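Local coordinates for protein CalS11 (Micromonospora echinospora, PDB 3TOS) that probably transfers a methyl group from S-adenosyl-L-methionine to a hydroxyl oxygen during the biosynthesis of the antibiotic calicheamicin, at residues Leu218-Pro221 with Lys222-Gly225; Glu226-Ala229 with Met230-Val233; Gly122-Tyr126 with Gln127-Ala131; Lys232-Gly235 with Leu236-Pro240; Asp8-Ala11 with Phe12-Ser16. All coordinates share one frame; numbering follows the deposited sequence. Where two conformers were deposited one is given.

Contact 1 (Leu218-Pro221 with Lys222-Gly225); sequences LDNP and KWPG. With GLU (glutamic acid), chain P.
Asn220 and Lys222 meet within a type I beta turn that runs from Asn220 to Trp223, in the loop between strand 211-215 and helix 225-233 of a Rossmann-like methyltransferase. Two hydrogen bonds shape it. Trp223 N closes the turn on Asn220 O at 2.9 Å, arriving from above the carbonyl plane. Lys222 N donates to Asn220 OD1 at 2.8 Å, which adds an Asx turn; because Asn220 CG stands trans to its own N (chi1 -176°), the amide runs alongside the lysine chain. Asparagine suits this position, for its other end, ND2, donates to Glu217 of the glutamate site. Pro221, its phi limited by the ring, fits the first corner of the turn and also packs on Gln180 of the second subunit.

Lys222 and Trp223 pack on each other before they reach the ligand. Lys222 CG rests 3.8 Å above one face of the Trp223 indole, near the rim. Bound glutamic acid, also held by Asp216 and Glu217, receives polar contacts from both. Lys222 NZ makes a weak hydrogen bond of 3.4 Å to OE2 of the ligand. Trp223 NE1 donates to the same OE2 at 2.9 Å, in the indole plane and almost straight at 174°.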
# COMPACT_ATOMS: atom_id res chain seq x y z
N LEU B 218 0.46 0.85 -33.82
CA LEU B 218 -0.98 0.58 -33.70
C LEU B 218 -1.81 1.81 -34.13
O LEU B 218 -2.78 1.67 -34.80
CB LEU B 218 -1.34 0.22 -32.25
CG LEU B 218 -2.83 -0.15 -32.04
CD1 LEU B 218 -3.20 -1.36 -32.90
CD2 LEU B 218 -3.09 -0.41 -30.57
N ASP B 219 -1.42 3.00 -33.70
CA ASP B 219 -2.22 4.21 -33.90
C ASP B 219 -1.49 5.23 -34.80
O ASP B 219 -1.83 6.43 -34.80
CB ASP B 219 -2.61 4.84 -32.56
CG ASP B 219 -1.39 5.22 -31.71
OD1 ASP B 219 -0.31 4.60 -31.83
OD2 ASP B 219 -1.54 6.11 -30.84
N ASN B 220 -0.57 4.73 -35.63
CA ASN B 220 0.18 5.60 -36.55
C ASN B 220 -0.59 5.82 -37.87
O ASN B 220 -0.90 4.86 -38.58
CB ASN B 220 1.54 4.95 -36.80
CG ASN B 220 2.47 5.81 -37.67
OD1 ASN B 220 2.02 6.68 -38.40
ND2 ASN B 220 3.74 5.58 -37.59
N PRO B 221 -0.90 7.08 -38.20
CA PRO B 221 -1.64 7.32 -39.44
C PRO B 221 -0.98 6.72 -40.69
O PRO B 221 -1.69 6.34 -41.64
CB PRO B 221 -1.65 8.88 -39.55
CG PRO B 221 -1.61 9.37 -38.10
CD PRO B 221 -0.68 8.32 -37.40
N LYS B 222 0.35 6.58 -40.69
CA LYS B 222 1.04 6.05 -41.85
C LYS B 222 0.78 4.53 -42.02
O LYS B 222 0.89 4.01 -43.13
CB LYS B 222 2.55 6.30 -41.70
CG LYS B 222 3.33 5.94 -42.93
CD LYS B 222 4.82 6.14 -42.58
CE LYS B 222 5.59 6.61 -43.69
NZ LYS B 222 7.01 6.82 -43.22
N TRP B 223 0.43 3.84 -40.92
CA TRP B 223 0.34 2.37 -40.95
C TRP B 223 -0.87 1.92 -40.17
O TRP B 223 -0.75 1.42 -39.03
CB TRP B 223 1.60 1.71 -40.31
CG TRP B 223 2.91 2.06 -40.96
CD1 TRP B 223 3.92 2.79 -40.41
CD2 TRP B 223 3.35 1.66 -42.26
NE1 TRP B 223 4.98 2.87 -41.29
CE2 TRP B 223 4.66 2.19 -42.44
CE3 TRP B 223 2.78 0.91 -43.30
CZ2 TRP B 223 5.40 1.98 -43.58
CZ3 TRP B 223 3.54 0.70 -44.45
CH2 TRP B 223 4.83 1.26 -44.59
N PRO B 224 -2.05 2.10 -40.75
CA PRO B 224 -3.28 1.78 -40.03
C PRO B 224 -3.56 0.26 -39.99
O PRO B 224 -4.57 -0.12 -39.39
CB PRO B 224 -4.35 2.53 -40.86
CG PRO B 224 -3.83 2.43 -42.29
CD PRO B 224 -2.29 2.60 -42.13
N GLY B 225 -2.69 -0.59 -40.58
CA GLY B 225 -3.02 -2.01 -40.70
C GLY B 225 -3.16 -2.76 -39.38
O GLY B 225 -4.02 -3.64 -39.26
N GLU P . 8.17 0.85 -37.16
CA GLU P . 9.53 1.31 -37.61
C GLU P . 10.02 2.40 -36.66
O GLU P . 9.32 2.75 -35.70
CB GLU P . 9.49 1.86 -39.07
CG GLU P . 8.56 3.09 -39.22
CD GLU P . 8.44 3.60 -40.67
OE1 GLU P . 9.34 3.33 -41.50
OE2 GLU P . 7.49 4.35 -40.93
OXT GLU P . 11.11 2.99 -36.83
O HOH W 1 -2.39 0.46 -37.15

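Contact 2 (Glu226-Ala229 with Met230-Val233); sequences ENIA and MRKV
Asn227 OD1 receives the N-H of Arg231 NE at 2.7 Å, the shortest polar bond here, spanning a single helical turn. The oxygen lies close to the guanidinium plane, although amide and guanidinium are turned 61° against each other. Arg231 bends at chi3 (-68°), which folds NE back toward Asn227 and carries NH1 past Ile228 CG1 at 3.7 Å. Both polar ends continue outward: Asn227 ND2 donates to Thr181 O of the second subunit, and Arg231 NH1 to Pro179 O of that subunit. The internal bond thus links two side chains that each donate to the second subunit, a task suited to an amide that can accept and donate at once.

Ile228 and Lys232 lie side by side, with CG2 of the first 4.0 Å from CE of the second. On the inner side, Glu226 OE1 accepts from Glu217 N and Met230, a selenomethionine, packs on Phe215 in the conformer described.

Backbone bonds repeat at the same spacing, from Met230 N to Glu226 O (2.9 Å) through to Val233 N and Ala229 O (2.9 Å). This is the i to i+4 pattern of an alpha helix, with one side on the sheet and another on a neighbouring subunit.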
# COMPACT_ATOMS: atom_id res chain seq x y z
N GLU B 226 -2.29 -2.46 -38.41
CA GLU B 226 -2.40 -3.13 -37.08
C GLU B 226 -3.73 -2.81 -36.40
O GLU B 226 -4.35 -3.70 -35.79
CB GLU B 226 -1.20 -2.76 -36.21
CG GLU B 226 0.06 -3.50 -36.69
CD GLU B 226 1.33 -2.91 -36.16
OE1 GLU B 226 1.26 -2.05 -35.24
OE2 GLU B 226 2.39 -3.25 -36.71
N ASN B 227 -4.16 -1.55 -36.50
CA ASN B 227 -5.42 -1.14 -35.90
C ASN B 227 -6.60 -1.83 -36.62
O ASN B 227 -7.48 -2.41 -35.96
CB ASN B 227 -5.54 0.41 -35.97
CG ASN B 227 -6.77 0.94 -35.26
OD1 ASN B 227 -7.87 0.44 -35.46
ND2 ASN B 227 -6.57 1.93 -34.38
N ILE B 228 -6.59 -1.79 -37.94
CA ILE B 228 -7.66 -2.42 -38.69
C ILE B 228 -7.71 -3.93 -38.37
O ILE B 228 -8.82 -4.49 -38.18
CB ILE B 228 -7.49 -2.23 -40.21
CG1 ILE B 228 -7.63 -0.73 -40.59
CG2 ILE B 228 -8.58 -2.99 -40.97
CD1 ILE B 228 -6.94 -0.39 -41.92
N ALA B 229 -6.54 -4.55 -38.25
CA ALA B 229 -6.45 -5.96 -37.89
C ALA B 229 -7.05 -6.21 -36.48
O ALA B 229 -7.86 -7.15 -36.28
CB ALA B 229 -5.02 -6.46 -37.96
N MSE B 230 -6.64 -5.41 -35.50
CA MSE B 230 -7.13 -5.59 -34.15
C MSE B 230 -8.64 -5.37 -34.09
O MSE B 230 -9.35 -6.10 -33.38
CB MSE B 230 -6.44 -4.65 -33.15
CG MSE B 230 -7.05 -4.77 -31.75
SE MSE B 230 -5.81 -4.45 -30.26
CE MSE B 230 -5.11 -6.26 -30.05
N ARG B 231 -9.14 -4.37 -34.80
CA ARG B 231 -10.58 -4.12 -34.74
C ARG B 231 -11.37 -5.26 -35.37
O ARG B 231 -12.51 -5.57 -34.93
CB ARG B 231 -10.89 -2.77 -35.40
CG ARG B 231 -10.66 -1.62 -34.46
CD ARG B 231 -11.18 -0.28 -35.03
NE ARG B 231 -10.44 0.24 -36.19
CZ ARG B 231 -10.94 0.36 -37.42
NH1 ARG B 231 -10.15 0.89 -38.35
NH2 ARG B 231 -12.19 -0.02 -37.70
N LYS B 232 -10.78 -5.93 -36.34
CA LYS B 232 -11.42 -7.13 -36.92
C LYS B 232 -11.35 -8.38 -36.07
O LYS B 232 -12.29 -9.17 -36.06
CB LYS B 232 -10.87 -7.45 -38.31
CG LYS B 232 -11.37 -6.40 -39.33
CD LYS B 232 -11.20 -6.85 -40.72
CE LYS B 232 -11.43 -5.73 -41.73
NZ LYS B 232 -12.87 -5.42 -42.01
N VAL B 233 -10.24 -8.59 -35.37
CA VAL B 233 -10.03 -9.88 -34.72
C VAL B 233 -10.56 -9.84 -33.28
O VAL B 233 -11.23 -10.78 -32.82
CB VAL B 233 -8.51 -10.20 -34.74
CG1 VAL B 233 -8.23 -11.51 -34.00
CG2 VAL B 233 -8.02 -10.32 -36.17

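Contact 3 (Gly122-Tyr126 with Gln127-Ala131); sequences GPTAY and QGRFA. With SAH (S-adenosyl-L-homocysteine), chain O.
Arg129 threads between Thr124 and Tyr126, and its chain, modelled in two conformers of which one is described, passes the two in turn. CB sits over the Tyr126 ring in an off-centre CH-pi contact, 4.3 Å from the centroid. CG passes Thr124 O at 3.2 Å, and also lies above the rim of the Phe130 ring. A bend at chi2 (74°) then turns the chain, so that CD runs by Tyr126 OH and Thr124 CB, and Arg129 NE passes Thr124 CG2 at 3.5 Å. At the tip, Thr124 CG2 lies over the middle of the guanidinium face, 3.3 Å from Arg129 CZ. NH1 donates to Tyr126 OH at 3.0 Å, the hydroxyl oxygen lying close to the guanidinium plane, with ring and guanidinium almost perpendicular. Arginine suits the place because its long stem can pack while its end still finds a polar partner.

The backbone makes this possible through two overlapping type II turns. In the first, Arg129 N returns to Tyr126 O at 3.2 Å, and Gly128 takes the third position with a positive phi (95°), where a side chain would crowd the preceding carbonyl oxygen. In the second, closed by Ala131 N on Gly128 O, Phe130 holds the equivalent position, also with positive phi. One face of its ring meets SD of S-adenosyl-L-homocysteine, which lies 3.9 Å above the ring plane, toward its rim, while Phe112 meets the ring with its plane nearly perpendicular. Phe130 also touches the bound glutamic acid, and the loop thus contributes Phe130 to the S-adenosyl-L-homocysteine pocket of a Rossmann-like methyltransferase.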
# COMPACT_ATOMS: atom_id res chain seq x y z
N GLY B 122 1.15 6.09 -46.83
CA GLY B 122 2.40 6.80 -47.04
C GLY B 122 3.17 6.27 -48.22
O GLY B 122 2.71 5.31 -48.88
N PRO B 123 4.37 6.81 -48.45
CA PRO B 123 5.11 6.54 -49.69
C PRO B 123 6.06 5.35 -49.58
O PRO B 123 6.89 5.09 -50.47
CB PRO B 123 5.89 7.84 -49.92
CG PRO B 123 6.18 8.33 -48.51
CD PRO B 123 4.92 7.95 -47.70
N THR B 124 5.99 4.62 -48.48
CA THR B 124 6.87 3.44 -48.37
C THR B 124 6.14 2.11 -48.29
O THR B 124 6.75 1.06 -48.07
CB THR B 124 7.89 3.54 -47.22
OG1 THR B 124 7.19 3.73 -45.99
CG2 THR B 124 8.85 4.70 -47.46
N ALA B 125 4.85 2.14 -48.60
CA ALA B 125 4.04 0.91 -48.61
C ALA B 125 4.08 0.24 -50.00
O ALA B 125 3.13 0.34 -50.80
CB ALA B 125 2.60 1.20 -48.15
N TYR B 126 5.19 -0.43 -50.29
CA TYR B 126 5.32 -1.13 -51.56
C TYR B 126 6.13 -2.40 -51.37
O TYR B 126 6.90 -2.53 -50.38
CB TYR B 126 5.92 -0.22 -52.67
CG TYR B 126 7.23 0.43 -52.28
CD1 TYR B 126 8.40 -0.33 -52.18
CD2 TYR B 126 7.31 1.79 -51.98
CE1 TYR B 126 9.67 0.24 -51.81
CE2 TYR B 126 8.55 2.37 -51.61
CZ TYR B 126 9.72 1.60 -51.51
OH TYR B 126 10.91 2.20 -51.14
N GLN B 127 5.93 -3.37 -52.26
CA GLN B 127 6.68 -4.65 -52.18
C GLN B 127 8.22 -4.42 -52.14
O GLN B 127 8.78 -3.64 -52.92
CB GLN B 127 6.29 -5.56 -53.37
CG GLN B 127 6.73 -7.03 -53.26
CD GLN B 127 8.26 -7.28 -53.38
OE1 GLN B 127 8.86 -8.07 -52.58
NE2 GLN B 127 8.87 -6.68 -54.38
N GLY B 128 8.86 -5.07 -51.18
CA GLY B 128 10.29 -5.02 -51.03
C GLY B 128 10.81 -3.98 -50.06
O GLY B 128 11.98 -4.00 -49.74
N ARG B 129 9.95 -3.08 -49.60
CA ARG B 129 10.37 -2.07 -48.64
C ARG B 129 10.88 -2.79 -47.40
O ARG B 129 10.27 -3.78 -46.98
CB ARG B 129 9.22 -1.13 -48.26
CG ARG B 129 9.63 -0.12 -47.19
CD ARG B 129 10.56 0.97 -47.87
NE ARG B 129 11.08 1.99 -46.96
CZ ARG B 129 11.75 3.08 -47.34
NH1 ARG B 129 11.98 3.34 -48.63
NH2 ARG B 129 12.17 3.95 -46.43
N PHE B 130 12.01 -2.32 -46.85
CA PHE B 130 12.65 -2.92 -45.69
C PHE B 130 13.47 -4.20 -45.97
O PHE B 130 13.91 -4.86 -45.02
CB PHE B 130 11.74 -3.16 -44.47
CG PHE B 130 11.07 -1.94 -43.92
CD1 PHE B 130 11.81 -0.90 -43.38
CD2 PHE B 130 9.70 -1.90 -43.85
CE1 PHE B 130 11.18 0.23 -42.87
CE2 PHE B 130 9.05 -0.79 -43.33
CZ PHE B 130 9.81 0.29 -42.81
N ALA B 131 13.67 -4.55 -47.25
CA ALA B 131 14.54 -5.67 -47.61
C ALA B 131 15.92 -5.50 -46.93
O ALA B 131 16.45 -4.38 -46.86
CB ALA B 131 14.76 -5.73 -49.08
N SAH O . 11.61 -4.75 -35.79
CA SAH O . 12.50 -4.07 -36.78
CB SAH O . 11.74 -3.32 -37.86
CG SAH O . 10.93 -4.28 -38.76
SD SAH O . 10.48 -3.44 -40.27
C SAH O . 13.34 -3.07 -35.98
O SAH O . 14.23 -2.37 -36.56
OXT SAH O . 13.26 -3.00 -34.75
C5' SAH O . 9.07 -4.39 -40.85
C4' SAH O . 9.41 -5.88 -41.23
O4' SAH O . 8.18 -6.60 -41.39
C3' SAH O . 10.12 -5.92 -42.59
O3' SAH O . 11.45 -6.47 -42.44
C2' SAH O . 9.19 -6.76 -43.43
O2' SAH O . 9.84 -7.63 -44.38
C1' SAH O . 8.42 -7.58 -42.36
N9 SAH O . 7.12 -8.08 -42.86
C8 SAH O . 6.03 -7.35 -43.25
N7 SAH O . 5.11 -8.25 -43.70
C5 SAH O . 5.60 -9.50 -43.61
C6 SAH O . 5.09 -10.84 -43.93
N6 SAH O . 3.87 -10.98 -44.51
N1 SAH O . 5.91 -11.88 -43.66
C2 SAH O . 7.14 -11.71 -43.09
N3 SAH O . 7.71 -10.51 -42.84
C4 SAH O . 6.91 -9.40 -43.04

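Contact 4 (Lys232-Gly235 with Leu236-Pro240); sequences KVLG and LDHAP
Leu234 holds CG opposite its carbonyl carbon (chi1 -62°) and His238 holds CG opposite its N (chi1 179°), which brings the leucine branch and the imidazole together just beyond helix 225-233. Leu234 CD2 lies over the middle of the ring, 4.3 Å from the His238 centroid, a CH-pi contact. Nearer the backbone the two CB atoms approach to 3.9 Å. Trp255 of the same chain touches both side chains.

His238 N closes a type I beta turn on Gly235 O at 3.2 Å, entering well above the carbonyl plane. Gly235 has a positive phi (94°), where a CB would press on the preceding carbonyl oxygen, so glycine suits the bend just after the helix. Leu236 packs back on Asn227, Met230 and Arg231, while Asp237 OD2 accepts from Trp255 NE1 of the second subunit.

One water donates to Leu234 O (2.8 Å) and weakly accepts from His238 ND1; another donates to Asp237 OD1 (2.9 Å) and weakly to Leu234 O; a third donates to Gly235 O and accepts from Ala239 N (3.0 Å). A CH-pi contact and a water thus tie the ring to Leu234, the weak water bond being consistent with a hydrogen on His238 ND1.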
# COMPACT_ATOMS: atom_id res chain seq x y z
N LYS B 232 -10.78 -5.93 -36.34
CA LYS B 232 -11.42 -7.13 -36.92
C LYS B 232 -11.35 -8.38 -36.07
O LYS B 232 -12.29 -9.17 -36.06
CB LYS B 232 -10.87 -7.45 -38.31
CG LYS B 232 -11.37 -6.40 -39.33
CD LYS B 232 -11.20 -6.85 -40.72
CE LYS B 232 -11.43 -5.73 -41.73
NZ LYS B 232 -12.87 -5.42 -42.01
N VAL B 233 -10.24 -8.59 -35.37
CA VAL B 233 -10.03 -9.88 -34.72
C VAL B 233 -10.56 -9.84 -33.28
O VAL B 233 -11.23 -10.78 -32.82
CB VAL B 233 -8.51 -10.20 -34.74
CG1 VAL B 233 -8.23 -11.51 -34.00
CG2 VAL B 233 -8.02 -10.32 -36.17
N LEU B 234 -10.24 -8.75 -32.57
CA LEU B 234 -10.51 -8.67 -31.13
C LEU B 234 -11.40 -7.51 -30.69
O LEU B 234 -12.20 -7.66 -29.75
CB LEU B 234 -9.18 -8.58 -30.34
CG LEU B 234 -8.22 -9.80 -30.47
CD1 LEU B 234 -6.95 -9.61 -29.65
CD2 LEU B 234 -8.86 -11.07 -30.02
N GLY B 235 -11.23 -6.36 -31.35
CA GLY B 235 -11.80 -5.10 -30.87
C GLY B 235 -10.77 -4.36 -30.03
O GLY B 235 -10.00 -5.00 -29.26
N LEU B 236 -10.74 -3.03 -30.14
CA LEU B 236 -9.75 -2.25 -29.38
C LEU B 236 -10.01 -2.25 -27.89
O LEU B 236 -9.08 -1.95 -27.13
CB LEU B 236 -9.68 -0.81 -29.92
CG LEU B 236 -9.01 -0.69 -31.30
CD1 LEU B 236 -9.22 0.71 -31.94
CD2 LEU B 236 -7.49 -0.96 -31.22
N ASP B 237 -11.23 -2.62 -27.46
CA ASP B 237 -11.51 -2.65 -26.01
C ASP B 237 -11.61 -4.10 -25.50
O ASP B 237 -12.14 -4.37 -24.40
CB ASP B 237 -12.77 -1.84 -25.66
CG ASP B 237 -14.05 -2.45 -26.27
OD1 ASP B 237 -13.96 -3.42 -27.08
OD2 ASP B 237 -15.16 -1.94 -25.95
N HIS B 238 -11.09 -5.05 -26.30
CA HIS B 238 -10.99 -6.42 -25.82
C HIS B 238 -10.13 -6.52 -24.55
O HIS B 238 -10.43 -7.29 -23.60
CB HIS B 238 -10.41 -7.31 -26.90
CG HIS B 238 -10.26 -8.73 -26.48
ND1 HIS B 238 -11.33 -9.60 -26.47
CD2 HIS B 238 -9.19 -9.44 -26.04
CE1 HIS B 238 -10.91 -10.79 -26.05
NE2 HIS B 238 -9.61 -10.72 -25.82
N ALA B 239 -9.03 -5.77 -24.55
CA ALA B 239 -8.11 -5.69 -23.41
C ALA B 239 -7.66 -4.23 -23.30
O ALA B 239 -7.93 -3.43 -24.21
CB ALA B 239 -6.89 -6.57 -23.66
N PRO B 240 -6.99 -3.86 -22.18
CA PRO B 240 -6.57 -2.45 -22.06
C PRO B 240 -5.28 -2.22 -22.80
O PRO B 240 -4.22 -2.75 -22.42
CB PRO B 240 -6.32 -2.28 -20.56
CG PRO B 240 -6.92 -3.59 -19.90
CD PRO B 240 -6.74 -4.63 -20.96
O HOH W 2 -13.35 -10.15 -29.05
O HOH W 3 -14.35 -6.30 -27.53
O HOH W 4 -8.00 -4.74 -27.18

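Contact 5 (Asp8-Ala11 with Phe12-Ser16); sequences DLRA and FVHDS
Phe12 overlaps Leu9 at the end of a short 3-10 turn in the N-terminal arm, Leu9 CD2 touching Phe12 CE2 at 3.8 Å as the two side chains cross obliquely. The turn spans Leu9 to Ala11 and shows the i to i+3 bonding of its kind: Ala11 N goes to Asp8 O, and Phe12 N to Leu9 O at 3.2 Å, the donor standing above the carbonyl plane. Such tight coiling sets the two hydrophobic side chains near one another, and both look to other loops of the same chain, Leu9 to Pro123 and Phe12 to Val121 and Lys222.

Asp8 starts the turn with an Asx turn, its OD2 accepting Arg10 N at 3.0 Å from above the carboxylate plane. The same oxygen takes Arg10 NE at 3.1 Å through its syn lone pair, close to the guanidinium plane, and a weaker link from Arg10 NH1 to Asp8 OD1 completes a salt bridge. An aspartate is apt here because one carboxylate can hold a backbone N-H and an arginine together, while OD1 also bonds to Thr157 OG1 of the second subunit.

Beyond Phe12 the chain extends toward helix 17-31, where Ser16 is the N-cap, its OG accepting from Glu19 N. His14 folds back along the way: its edge passes Arg10 O, with CE1 at 3.5 Å. With chi1 at 61°, CG sits between the backbone N and the carbonyl carbon, and His14 ND1 donates to Phe12 O at 2.8 Å, nearly straight at 176° and in the imidazole plane.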
# COMPACT_ATOMS: atom_id res chain seq x y z
N ASP B 8 -0.43 15.50 -47.25
CA ASP B 8 0.68 16.28 -46.73
C ASP B 8 1.62 15.28 -46.07
O ASP B 8 1.26 14.67 -45.03
CB ASP B 8 0.17 17.30 -45.70
CG ASP B 8 1.31 18.11 -45.05
OD1 ASP B 8 1.00 18.91 -44.13
OD2 ASP B 8 2.50 17.96 -45.45
N LEU B 9 2.79 15.03 -46.69
CA LEU B 9 3.72 14.03 -46.11
C LEU B 9 4.27 14.45 -44.76
O LEU B 9 4.68 13.59 -43.98
CB LEU B 9 4.89 13.71 -47.06
CG LEU B 9 4.43 13.07 -48.36
CD1 LEU B 9 5.64 12.80 -49.24
CD2 LEU B 9 3.69 11.81 -48.12
N ARG B 10 4.23 15.75 -44.46
CA ARG B 10 4.71 16.24 -43.16
C ARG B 10 3.75 15.87 -42.04
O ARG B 10 4.10 16.02 -40.86
CB ARG B 10 4.89 17.76 -43.14
CG ARG B 10 5.94 18.29 -44.15
CD ARG B 10 5.79 19.87 -44.22
NE ARG B 10 4.39 20.23 -44.56
CZ ARG B 10 3.78 21.40 -44.30
NH1 ARG B 10 2.47 21.58 -44.63
NH2 ARG B 10 4.45 22.39 -43.69
N ALA B 11 2.58 15.33 -42.38
CA ALA B 11 1.65 14.87 -41.34
C ALA B 11 2.03 13.51 -40.75
O ALA B 11 1.44 13.07 -39.77
CB ALA B 11 0.20 14.81 -41.88
N PHE B 12 2.94 12.83 -41.43
CA PHE B 12 3.52 11.59 -40.90
C PHE B 12 4.73 11.89 -40.05
O PHE B 12 5.48 12.87 -40.28
CB PHE B 12 3.91 10.63 -42.04
CG PHE B 12 2.78 10.29 -42.98
CD1 PHE B 12 1.58 9.81 -42.51
CD2 PHE B 12 2.94 10.42 -44.35
CE1 PHE B 12 0.55 9.47 -43.39
CE2 PHE B 12 1.90 10.11 -45.24
CZ PHE B 12 0.71 9.63 -44.74
N VAL B 13 4.97 11.02 -39.06
CA VAL B 13 6.19 11.13 -38.28
C VAL B 13 7.41 11.07 -39.21
O VAL B 13 7.48 10.22 -40.12
CB VAL B 13 6.25 10.02 -37.23
CG1 VAL B 13 7.58 10.15 -36.40
CG2 VAL B 13 4.99 10.05 -36.31
N HIS B 14 8.35 12.00 -39.02
CA HIS B 14 9.59 12.02 -39.79
C HIS B 14 10.64 12.73 -38.99
O HIS B 14 10.31 13.44 -38.02
CB HIS B 14 9.40 12.68 -41.17
CG HIS B 14 8.95 14.12 -41.11
ND1 HIS B 14 7.65 14.51 -40.83
CD2 HIS B 14 9.64 15.26 -41.31
CE1 HIS B 14 7.55 15.83 -40.90
NE2 HIS B 14 8.74 16.31 -41.20
N ASP B 15 11.90 12.46 -39.32
CA ASP B 15 13.03 13.01 -38.58
C ASP B 15 13.11 14.54 -38.78
O ASP B 15 12.98 15.04 -39.92
CB ASP B 15 14.32 12.37 -39.05
CG ASP B 15 14.45 10.92 -38.62
OD1 ASP B 15 13.67 10.43 -37.77
OD2 ASP B 15 15.44 10.30 -39.10
N SER B 16 13.35 15.26 -37.69
CA SER B 16 13.68 16.65 -37.79
C SER B 16 15.10 16.77 -38.42
O SER B 16 15.86 15.83 -38.41
CB SER B 16 13.69 17.30 -36.43
OG SER B 16 14.74 16.76 -35.64

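In the fold
Contact 1 is the most buried and lies at the hub: it touches contact 2 through Leu218, contact 3 where Thr124 meets Trp223, and contact 5 where Phe12 packs on Lys222. Contacts 1 and 3 line the ligand sites, one polar toward glutamic acid, the other setting an aromatic face against the cofactor sulfur. Contacts 2 and 4 share Lys232 and Val233 and follow one helix into the turn after its end: regular, partly buried bonding gives way to a watered surface turn. Contact 5, partly buried and about 28 Å from contact 4 between centres, relies on a salt bridge and packing of a leucine on a phenylalanine. All but contact 3 touch the second subunit.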